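Local coordinates for protein amino acid amide racemase (Ochrobactrum anthropi, PDB 6GIO) that is a pyridoxal-5'-phosphate-binding protein of the class-III aminotransferase family, within the wider group of PLP-dependent aminotransferase-like folds, at residues C[322-327]-C[404-409]. Residues are numbered along the deposited sequence; the frame is centred on the assembly and turned at random.
Sequences SERVGG and LTEPEI
The guanidinium of Arg324 has the CG2 methyl of its neighbour Val325 over one face, toward the rim, and at its edge, close to its plane, CD and OE2 of Glu406. Both terminal nitrogens converge on a single oxygen: NH1 of Arg324 gives the shorter, straighter bond to Glu406 OE2 (2.8 Å, N-H...O 158°), and NH2 of Arg324 the longer one (3.2 Å). The carboxylate plane is turned 53° from the guanidinium, so this salt bridge is not the coplanar pairing of two nitrogens with two oxygens. Arginine suits the exposed flank of helix 318-339 because its chain, leaving with CG anti to the backbone N (chi1 -179°) and bending at chi3, is long enough to carry the guanidinium across to Glu406, which reaches back with an extended chain.

Beneath the charges the packing is apolar. Branched Val325 sets CG1 snugly against CD1 of Ile409, at 3.5 Å; isoleucine's longer branch brings this CD1 to 3.4 Å from Val325 O. Leu404 places its carbonyl oxygen near Val325 CG1, and its side chain also touches Leu45 of strand 43-46. Thr405, the N-cap of helix 406-424, forms a capping box: its short-armed OG1 accepts from Glu408 N in the first turn, and the longer Glu408 returns OE1 to Thr405 N (2.9 Å).

The contact thus joins the start of helix 406-424 to helix 318-339 through a buried aliphatic layer under a surface ion pair. With one oxygen taking both N-H groups, negative charge would probably be drawn toward OE2, favouring an ionised Glu406.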
loop_
_atom_site.group_PDB
_atom_site.type_symbol
_atom_site.label_atom_id
_atom_site.label_comp_id
_atom_site.label_asym_id
_atom_site.label_seq_id
_atom_site.Cartn_x
_atom_site.Cartn_y
_atom_site.Cartn_z
ATOM N N SER C 322 3.801 25.780 13.181
ATOM C CA SER C 322 4.537 25.594 11.934
ATOM C C SER C 322 4.562 26.904 11.101
ATOM O O SER C 322 5.569 27.213 10.449
ATOM C CB SER C 322 3.946 24.431 11.132
ATOM O OG SER C 322 4.022 23.222 11.864
ATOM N N GLU C 323 3.476 27.678 11.112
ATOM C CA GLU C 323 3.520 29.021 10.511
ATOM C C GLU C 323 4.636 29.875 11.103
ATOM O O GLU C 323 5.380 30.526 10.376
ATOM C CB GLU C 323 2.204 29.780 10.716
ATOM C CG GLU C 323 2.272 31.227 10.262
ATOM C CD GLU C 323 0.888 31.809 10.023
ATOM O OE1 GLU C 323 0.184 32.133 10.998
ATOM O OE2 GLU C 323 0.482 31.947 8.858
ATOM N N ARG C 324 4.729 29.888 12.428
ATOM C CA ARG C 324 5.690 30.751 13.111
ATOM C C ARG C 324 7.130 30.255 12.893
ATOM O O ARG C 324 7.989 30.993 12.458
ATOM C CB ARG C 324 5.310 30.887 14.600
ATOM C CG ARG C 324 6.222 31.798 15.437
ATOM C CD ARG C 324 5.831 31.786 16.907
ATOM N NE ARG C 324 6.136 30.507 17.567
ATOM C CZ ARG C 324 7.353 30.128 17.966
ATOM N NH1 ARG C 324 8.413 30.910 17.761
ATOM N NH2 ARG C 324 7.520 28.944 18.545
ATOM N N VAL C 325 7.361 28.976 13.131
ATOM C CA VAL C 325 8.696 28.367 13.095
ATOM C C VAL C 325 9.190 28.232 11.636
ATOM O O VAL C 325 10.370 28.470 11.322
ATOM C CB VAL C 325 8.604 27.016 13.884
ATOM C CG1 VAL C 325 9.461 25.897 13.337
ATOM C CG2 VAL C 325 8.881 27.272 15.363
ATOM N N GLY C 326 8.280 27.829 10.745
ATOM C CA GLY C 326 8.554 27.833 9.325
ATOM C C GLY C 326 8.903 29.217 8.774
ATOM O O GLY C 326 9.749 29.341 7.891
ATOM N N GLY C 327 8.243 30.251 9.280
ATOM C CA GLY C 327 8.582 31.648 8.920
ATOM C C GLY C 327 10.006 32.032 9.311
ATOM O O GLY C 327 10.762 32.569 8.483
ATOM N N LEU C 404 10.296 20.343 14.881
ATOM C CA LEU C 404 11.575 21.011 14.718
ATOM C C LEU C 404 11.719 22.169 15.734
ATOM O O LEU C 404 10.820 23.016 15.872
ATOM C CB LEU C 404 11.730 21.517 13.284
ATOM C CG LEU C 404 13.128 22.016 12.893
ATOM C CD1 LEU C 404 14.140 20.880 12.780
ATOM C CD2 LEU C 404 13.058 22.822 11.603
ATOM N N THR C 405 12.844 22.196 16.450
ATOM C CA THR C 405 13.057 23.258 17.485
ATOM C C THR C 405 13.738 24.499 16.905
ATOM O O THR C 405 14.323 24.459 15.812
ATOM C CB THR C 405 13.871 22.750 18.693
ATOM O OG1 THR C 405 15.212 22.460 18.298
ATOM C CG2 THR C 405 13.240 21.510 19.267
ATOM N N GLU C 406 13.670 25.607 17.636
ATOM C CA GLU C 406 14.361 26.826 17.186
ATOM C C GLU C 406 15.886 26.692 17.134
ATOM O O GLU C 406 16.484 27.127 16.172
ATOM C CB GLU C 406 13.865 28.059 17.924
ATOM C CG GLU C 406 12.430 28.377 17.502
ATOM C CD GLU C 406 11.809 29.581 18.199
ATOM O OE1 GLU C 406 12.456 30.641 18.272
ATOM O OE2 GLU C 406 10.641 29.473 18.629
ATOM N N PRO C 407 16.512 26.016 18.104
ATOM C CA PRO C 407 17.950 25.748 17.940
ATOM C C PRO C 407 18.281 24.910 16.728
ATOM O O PRO C 407 19.343 25.089 16.126
ATOM C CB PRO C 407 18.316 24.990 19.216
ATOM C CG PRO C 407 17.327 25.518 20.225
ATOM C CD PRO C 407 16.052 25.738 19.478
ATOM N N GLU C 408 17.398 23.977 16.389
ATOM C CA GLU C 408 17.607 23.154 15.209
ATOM C C GLU C 408 17.440 23.975 13.925
ATOM O O GLU C 408 18.122 23.732 12.933
ATOM C CB GLU C 408 16.683 21.942 15.238
ATOM C CG GLU C 408 17.120 20.901 16.235
ATOM C CD GLU C 408 16.064 19.874 16.535
ATOM O OE1 GLU C 408 14.867 20.109 16.253
ATOM O OE2 GLU C 408 16.454 18.828 17.101
ATOM N N ILE C 409 16.563 24.967 13.931
ATOM C CA ILE C 409 16.484 25.880 12.783
ATOM C C ILE C 409 17.818 26.586 12.534
ATOM O O ILE C 409 18.248 26.651 11.384
ATOM C CB ILE C 409 15.322 26.886 12.901
ATOM C CG1 ILE C 409 13.998 26.146 12.769
ATOM C CG2 ILE C 409 15.407 27.937 11.796
ATOM C CD1 ILE C 409 12.773 26.957 13.144
#